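Local coordinates for UV damage endonuclease (Sulfolobus acidocaldarius, PDB 3TC3), which probably acts as a manganese-binding endonuclease of DNA repair, cutting DNA at ultraviolet-induced and other lesions, at residues L192-K204 and I215-N229. Residues are numbered along the deposited sequence; the frame is centred on the assembly and turned at random.
Sequences LVIENDDKVFSVK and IPVIFDNLHHSILNN. With MN (manganese (II) ion), chain C.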
loop_
_atom_site.group_PDB
_atom_site.type_symbol
_atom_site.label_atom_id
_atom_site.label_comp_id
_atom_site.label_asym_id
_atom_site.label_seq_id
_atom_site.Cartn_x
_atom_site.Cartn_y
_atom_site.Cartn_z
ATOM N N LEU A 192 -9.733 4.170 2.092
ATOM C CA LEU A 192 -9.067 4.348 0.778
ATOM C C LEU A 192 -8.160 5.584 0.777
ATOM O O LEU A 192 -8.477 6.628 1.380
ATOM C CB LEU A 192 -10.151 4.544 -0.301
ATOM C CG LEU A 192 -9.664 4.239 -1.698
ATOM C CD1 LEU A 192 -9.488 2.712 -1.908
ATOM C CD2 LEU A 192 -10.700 4.736 -2.757
ATOM N N VAL A 193 -6.988 5.408 0.128
ATOM C CA VAL A 193 -6.085 6.523 -0.083
ATOM C C VAL A 193 -5.590 6.459 -1.545
ATOM O O VAL A 193 -5.664 5.394 -2.173
ATOM C CB VAL A 193 -4.873 6.562 0.912
ATOM C CG1 VAL A 193 -5.374 6.567 2.355
ATOM C CG2 VAL A 193 -3.955 5.363 0.619
ATOM N N ILE A 194 -5.270 7.614 -2.130
ATOM C CA ILE A 194 -4.868 7.601 -3.532
ATOM C C ILE A 194 -3.419 8.081 -3.642
ATOM O O ILE A 194 -2.983 8.920 -2.913
ATOM C CB ILE A 194 -5.795 8.488 -4.427
ATOM C CG1 ILE A 194 -5.860 9.892 -3.907
ATOM C CG2 ILE A 194 -7.200 7.854 -4.617
ATOM C CD1 ILE A 194 -6.648 10.880 -4.898
ATOM N N GLU A 195 -2.718 7.614 -4.649
ATOM C CA GLU A 195 -1.320 7.960 -4.812
ATOM C C GLU A 195 -1.122 8.507 -6.238
ATOM O O GLU A 195 -1.784 8.138 -7.235
ATOM C CB GLU A 195 -0.571 6.621 -4.740
ATOM C CG GLU A 195 0.954 6.655 -4.957
ATOM C CD GLU A 195 1.550 5.263 -5.190
ATOM O OE1 GLU A 195 0.950 4.255 -4.823
ATOM O OE2 GLU A 195 2.668 5.180 -5.722
ATOM N N ASN A 196 -0.180 9.436 -6.338
ATOM C CA ASN A 196 0.168 9.963 -7.611
ATOM C C ASN A 196 0.928 8.913 -8.431
ATOM O O ASN A 196 1.703 8.126 -7.850
ATOM C CB ASN A 196 0.969 11.277 -7.441
ATOM C CG ASN A 196 2.268 11.100 -6.634
ATOM O OD1 ASN A 196 2.186 10.657 -5.494
ATOM N ND2 ASN A 196 3.439 11.372 -7.246
ATOM N N ASP A 197 0.726 8.960 -9.731
ATOM C CA ASP A 197 1.533 8.074 -10.625
ATOM C C ASP A 197 2.508 8.818 -11.503
ATOM O O ASP A 197 2.481 10.059 -11.530
ATOM C CB ASP A 197 0.573 7.110 -11.343
ATOM C CG ASP A 197 -0.243 7.815 -12.418
ATOM O OD1 ASP A 197 0.307 8.024 -13.543
ATOM O OD2 ASP A 197 -1.430 8.165 -12.227
ATOM N N ASP A 198 3.296 8.068 -12.337
ATOM C CA ASP A 198 4.324 8.759 -13.079
ATOM C C ASP A 198 3.951 9.010 -14.519
ATOM O O ASP A 198 4.744 9.542 -15.302
ATOM C CB ASP A 198 5.649 7.973 -12.958
ATOM C CG ASP A 198 5.564 6.550 -13.487
ATOM O OD1 ASP A 198 4.504 5.989 -13.733
ATOM O OD2 ASP A 198 6.648 5.933 -13.625
ATOM N N LYS A 199 2.705 8.676 -14.872
ATOM C CA LYS A 199 2.269 8.824 -16.247
ATOM C C LYS A 199 1.131 9.833 -16.494
ATOM O O LYS A 199 1.186 10.561 -17.498
ATOM C CB LYS A 199 1.839 7.483 -16.842
ATOM C CG LYS A 199 2.848 6.380 -16.795
ATOM C CD LYS A 199 4.036 6.568 -17.791
ATOM C CE LYS A 199 4.950 5.293 -17.912
ATOM N NZ LYS A 199 5.029 4.507 -16.618
ATOM N N VAL A 200 0.140 9.901 -15.623
ATOM C CA VAL A 200 -1.021 10.701 -15.872
ATOM C C VAL A 200 -1.481 11.563 -14.711
ATOM O O VAL A 200 -1.598 12.758 -14.879
ATOM C CB VAL A 200 -2.219 9.816 -16.272
ATOM C CG1 VAL A 200 -3.477 10.734 -16.571
ATOM C CG2 VAL A 200 -1.852 9.087 -17.619
ATOM N N PHE A 201 -1.654 10.936 -13.541
ATOM C CA PHE A 201 -2.253 11.647 -12.425
ATOM C C PHE A 201 -1.211 12.117 -11.404
ATOM O O PHE A 201 -0.660 11.341 -10.618
ATOM C CB PHE A 201 -3.367 10.817 -11.715
ATOM C CG PHE A 201 -4.503 10.575 -12.625
ATOM C CD1 PHE A 201 -5.349 11.661 -13.014
ATOM C CD2 PHE A 201 -4.666 9.299 -13.258
ATOM C CE1 PHE A 201 -6.385 11.442 -13.955
ATOM C CE2 PHE A 201 -5.681 9.097 -14.220
ATOM C CZ PHE A 201 -6.556 10.110 -14.532
ATOM N N SER A 202 -0.984 13.416 -11.394
ATOM C CA SER A 202 0.039 14.028 -10.583
ATOM C C SER A 202 -0.442 14.269 -9.151
ATOM O O SER A 202 -1.639 14.044 -8.875
ATOM C CB SER A 202 0.382 15.412 -11.213
ATOM O OG SER A 202 -0.790 16.271 -11.117
ATOM N N VAL A 203 0.420 14.732 -8.292
ATOM C CA VAL A 203 0.013 15.216 -6.966
ATOM C C VAL A 203 -1.130 16.245 -7.073
ATOM O O VAL A 203 -2.134 16.166 -6.336
ATOM C CB VAL A 203 1.190 15.735 -6.202
ATOM C CG1 VAL A 203 0.742 16.346 -4.852
ATOM C CG2 VAL A 203 2.120 14.528 -5.899
ATOM N N LYS A 204 -0.987 17.227 -7.967
ATOM C CA LYS A 204 -2.024 18.229 -8.157
ATOM C C LYS A 204 -3.381 17.581 -8.426
ATOM O O LYS A 204 -4.446 17.996 -7.861
ATOM C CB LYS A 204 -1.649 19.136 -9.343
ATOM C CG LYS A 204 -2.688 20.250 -9.633
ATOM C CD LYS A 204 -2.056 21.137 -10.716
ATOM C CE LYS A 204 -3.118 22.029 -11.266
ATOM N NZ LYS A 204 -2.730 22.740 -12.493
ATOM N N ILE A 215 -10.460 12.041 0.668
ATOM C CA ILE A 215 -9.474 10.915 0.495
ATOM C C ILE A 215 -8.035 11.389 0.755
ATOM O O ILE A 215 -7.596 12.249 0.065
ATOM C CB ILE A 215 -9.568 10.346 -0.915
ATOM C CG1 ILE A 215 -10.981 9.734 -1.120
ATOM C CG2 ILE A 215 -8.590 9.186 -1.058
ATOM C CD1 ILE A 215 -11.197 9.452 -2.597
ATOM N N PRO A 216 -7.330 10.798 1.691
ATOM C CA PRO A 216 -5.860 11.177 1.816
ATOM C C PRO A 216 -5.038 10.771 0.637
ATOM O O PRO A 216 -5.332 9.792 -0.082
ATOM C CB PRO A 216 -5.427 10.446 3.090
ATOM C CG PRO A 216 -6.783 10.034 3.785
ATOM C CD PRO A 216 -7.715 9.728 2.664
ATOM N N VAL A 217 -4.035 11.573 0.356
ATOM C CA VAL A 217 -3.094 11.336 -0.698
ATOM C C VAL A 217 -1.768 10.800 -0.171
ATOM O O VAL A 217 -1.141 11.427 0.683
ATOM C CB VAL A 217 -2.860 12.643 -1.497
ATOM C CG1 VAL A 217 -1.852 12.424 -2.707
ATOM C CG2 VAL A 217 -4.233 13.203 -1.998
ATOM N N ILE A 218 -1.404 9.656 -0.708
ATOM C CA ILE A 218 -0.016 9.152 -0.479
ATOM C C ILE A 218 0.900 9.759 -1.525
ATOM O O ILE A 218 0.696 9.550 -2.746
ATOM C CB ILE A 218 0.041 7.607 -0.636
ATOM C CG1 ILE A 218 -0.683 6.962 0.496
ATOM C CG2 ILE A 218 1.568 7.114 -0.607
ATOM C CD1 ILE A 218 -0.508 5.436 0.589
ATOM N N PHE A 219 1.932 10.451 -1.049
ATOM C CA PHE A 219 2.982 10.974 -1.943
ATOM C C PHE A 219 4.049 9.961 -2.298
ATOM O O PHE A 219 4.614 9.363 -1.423
ATOM C CB PHE A 219 3.667 12.124 -1.166
ATOM C CG PHE A 219 4.774 12.800 -1.915
ATOM C CD1 PHE A 219 4.497 13.668 -3.003
ATOM C CD2 PHE A 219 6.108 12.524 -1.600
ATOM C CE1 PHE A 219 5.518 14.297 -3.639
ATOM C CE2 PHE A 219 7.135 13.147 -2.287
ATOM C CZ PHE A 219 6.837 14.047 -3.339
ATOM N N ASP A 220 4.267 9.761 -3.564
ATOM C CA ASP A 220 5.311 8.879 -4.068
ATOM C C ASP A 220 6.364 9.765 -4.664
ATOM O O ASP A 220 6.096 10.480 -5.600
ATOM C CB ASP A 220 4.739 7.963 -5.079
ATOM C CG ASP A 220 5.782 7.010 -5.536
ATOM O OD1 ASP A 220 6.798 7.370 -6.106
ATOM O OD2 ASP A 220 5.541 5.775 -5.255
ATOM N N ASN A 221 7.549 9.730 -4.036
ATOM C CA ASN A 221 8.579 10.718 -4.423
ATOM C C ASN A 221 9.124 10.452 -5.857
ATOM O O ASN A 221 9.343 11.415 -6.567
ATOM C CB ASN A 221 9.696 10.763 -3.430
ATOM C CG ASN A 221 10.511 9.525 -3.382
ATOM O OD1 ASN A 221 9.994 8.383 -3.418
ATOM N ND2 ASN A 221 11.841 9.728 -3.275
ATOM N N LEU A 222 9.369 9.200 -6.226
ATOM C CA LEU A 222 9.938 8.942 -7.569
ATOM C C LEU A 222 8.882 9.349 -8.595
ATOM O O LEU A 222 9.195 10.020 -9.560
ATOM C CB LEU A 222 10.261 7.450 -7.680
ATOM C CG LEU A 222 10.763 7.006 -9.070
ATOM C CD1 LEU A 222 12.020 7.746 -9.442
ATOM C CD2 LEU A 222 11.021 5.482 -9.055
ATOM N N HIS A 223 7.592 9.031 -8.340
ATOM C CA HIS A 223 6.599 9.416 -9.326
ATOM C C HIS A 223 6.485 10.911 -9.497
ATOM O O HIS A 223 6.305 11.431 -10.619
ATOM C CB HIS A 223 5.236 8.848 -8.954
ATOM C CG HIS A 223 5.157 7.333 -8.923
ATOM N ND1 HIS A 223 4.065 6.697 -8.395
ATOM C CD2 HIS A 223 6.073 6.352 -9.264
ATOM C CE1 HIS A 223 4.236 5.347 -8.432
ATOM N NE2 HIS A 223 5.464 5.101 -8.937
ATOM N N HIS A 224 6.538 11.604 -8.379
ATOM C CA HIS A 224 6.489 13.075 -8.444
ATOM C C HIS A 224 7.690 13.637 -9.159
ATOM O O HIS A 224 7.525 14.600 -9.913
ATOM C CB HIS A 224 6.428 13.571 -6.989
ATOM C CG HIS A 224 6.415 15.112 -6.891
ATOM N ND1 HIS A 224 5.301 15.848 -7.196
ATOM C CD2 HIS A 224 7.402 16.027 -6.512
ATOM C CE1 HIS A 224 5.597 17.190 -7.055
ATOM N NE2 HIS A 224 6.869 17.285 -6.609
ATOM N N SER A 225 8.873 13.049 -8.966
ATOM C CA SER A 225 10.070 13.568 -9.605
ATOM C C SER A 225 9.871 13.484 -11.126
ATOM O O SER A 225 10.399 14.342 -11.908
ATOM C CB SER A 225 11.288 12.786 -9.169
ATOM O OG SER A 225 11.410 11.495 -9.772
ATOM N N ILE A 226 9.119 12.468 -11.580
ATOM C CA ILE A 226 8.916 12.224 -13.031
ATOM C C ILE A 226 7.764 13.083 -13.614
ATOM O O ILE A 226 7.844 13.617 -14.714
ATOM C CB ILE A 226 8.666 10.741 -13.299
ATOM C CG1 ILE A 226 9.958 9.961 -12.911
ATOM C CG2 ILE A 226 8.258 10.430 -14.789
ATOM C CD1 ILE A 226 9.728 8.429 -13.018
ATOM N N LEU A 227 6.696 13.230 -12.844
ATOM C CA LEU A 227 5.474 13.880 -13.338
ATOM C C LEU A 227 4.998 14.869 -12.264
ATOM O O LEU A 227 4.480 14.431 -11.207
ATOM C CB LEU A 227 4.375 12.822 -13.593
ATOM C CG LEU A 227 3.080 13.449 -14.107
ATOM C CD1 LEU A 227 3.294 13.977 -15.582
ATOM C CD2 LEU A 227 1.957 12.433 -14.040
ATOM N N ASN A 228 5.212 16.169 -12.509
ATOM C CA ASN A 228 4.854 17.152 -11.501
ATOM C C ASN A 228 4.441 18.476 -12.151
ATOM O O ASN A 228 4.448 18.588 -13.359
ATOM C CB ASN A 228 5.974 17.369 -10.521
ATOM C CG ASN A 228 7.258 17.916 -11.205
ATOM O OD1 ASN A 228 7.262 19.008 -11.759
ATOM N ND2 ASN A 228 8.341 17.185 -11.070
ATOM N N ASN A 229 4.049 19.422 -11.305
ATOM C CA ASN A 229 3.712 20.771 -11.752
ATOM C C ASN A 229 4.658 21.745 -11.097
ATOM O O ASN A 229 4.226 22.898 -10.756
ATOM C CB ASN A 229 2.274 21.038 -11.341
ATOM C CG ASN A 229 1.340 20.319 -12.218
ATOM O OD1 ASN A 229 0.999 20.794 -13.330
ATOM N ND2 ASN A 229 0.906 19.118 -11.761
HETATM MN MN MN C . 4.480 4.170 -4.941
HETATM O O HOH W 1 2.987 2.305 -5.002
HETATM O O HOH W 2 3.119 12.251 -9.936
HETATM O O HOH W 3 -0.939 17.586 -13.498
HETATM O O HOH W 4 3.220 15.478 -8.957
HETATM O O HOH W 5 1.630 17.867 -9.231
#
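Glu195 and Asp220, on the C-terminal side of adjacent parallel strands, share one manganese ion. Glu195 OE2 binds it at 2.2 Å and Asp220 OD2 at 1.9 Å, their carboxylate planes nearly parallel but offset. The extended chain of Glu195, CG anti to the backbone N (chi1 177°), carries OE2 to the metal, while water 1 joins its OE1 to the ion; Glu288 adds a ligand through OE1, and Asp251 also belongs to the site.

Hydrogen bonds tie the turn after strand 192-195 to the start of helix 221-226. The Asn196 amide pairs twice with the backbone of Asp220: OD1 takes Asp220 N on an in-plane lone pair at 3.0 Å, and ND2 gives a nearly straight bond to Asp220 O. The His223 ring donates from ND1 to Asn196 O at 2.8 Å, close to the ring plane, and Asp220 OD1 caps the helix by accepting from His223 N, coupling metal ligand and second shell.

Backbone bonds from Ile194 N to Pro216 O and Ile218 N to Ile194 O zip the strands together. Among apolar groups, Val193 CG2 presses tightly on Ile218 CD1 (3.4 Å), and Val203 CG2 meets the Phe219 ring at its edge.

The unit is a beta-alpha-beta crossover through helix 203-213 in a TIM barrel, where strand 158-162 flanks 192-195, strand 249-252 flanks 217-220, and helices 170-181 and 233-241 pack outside.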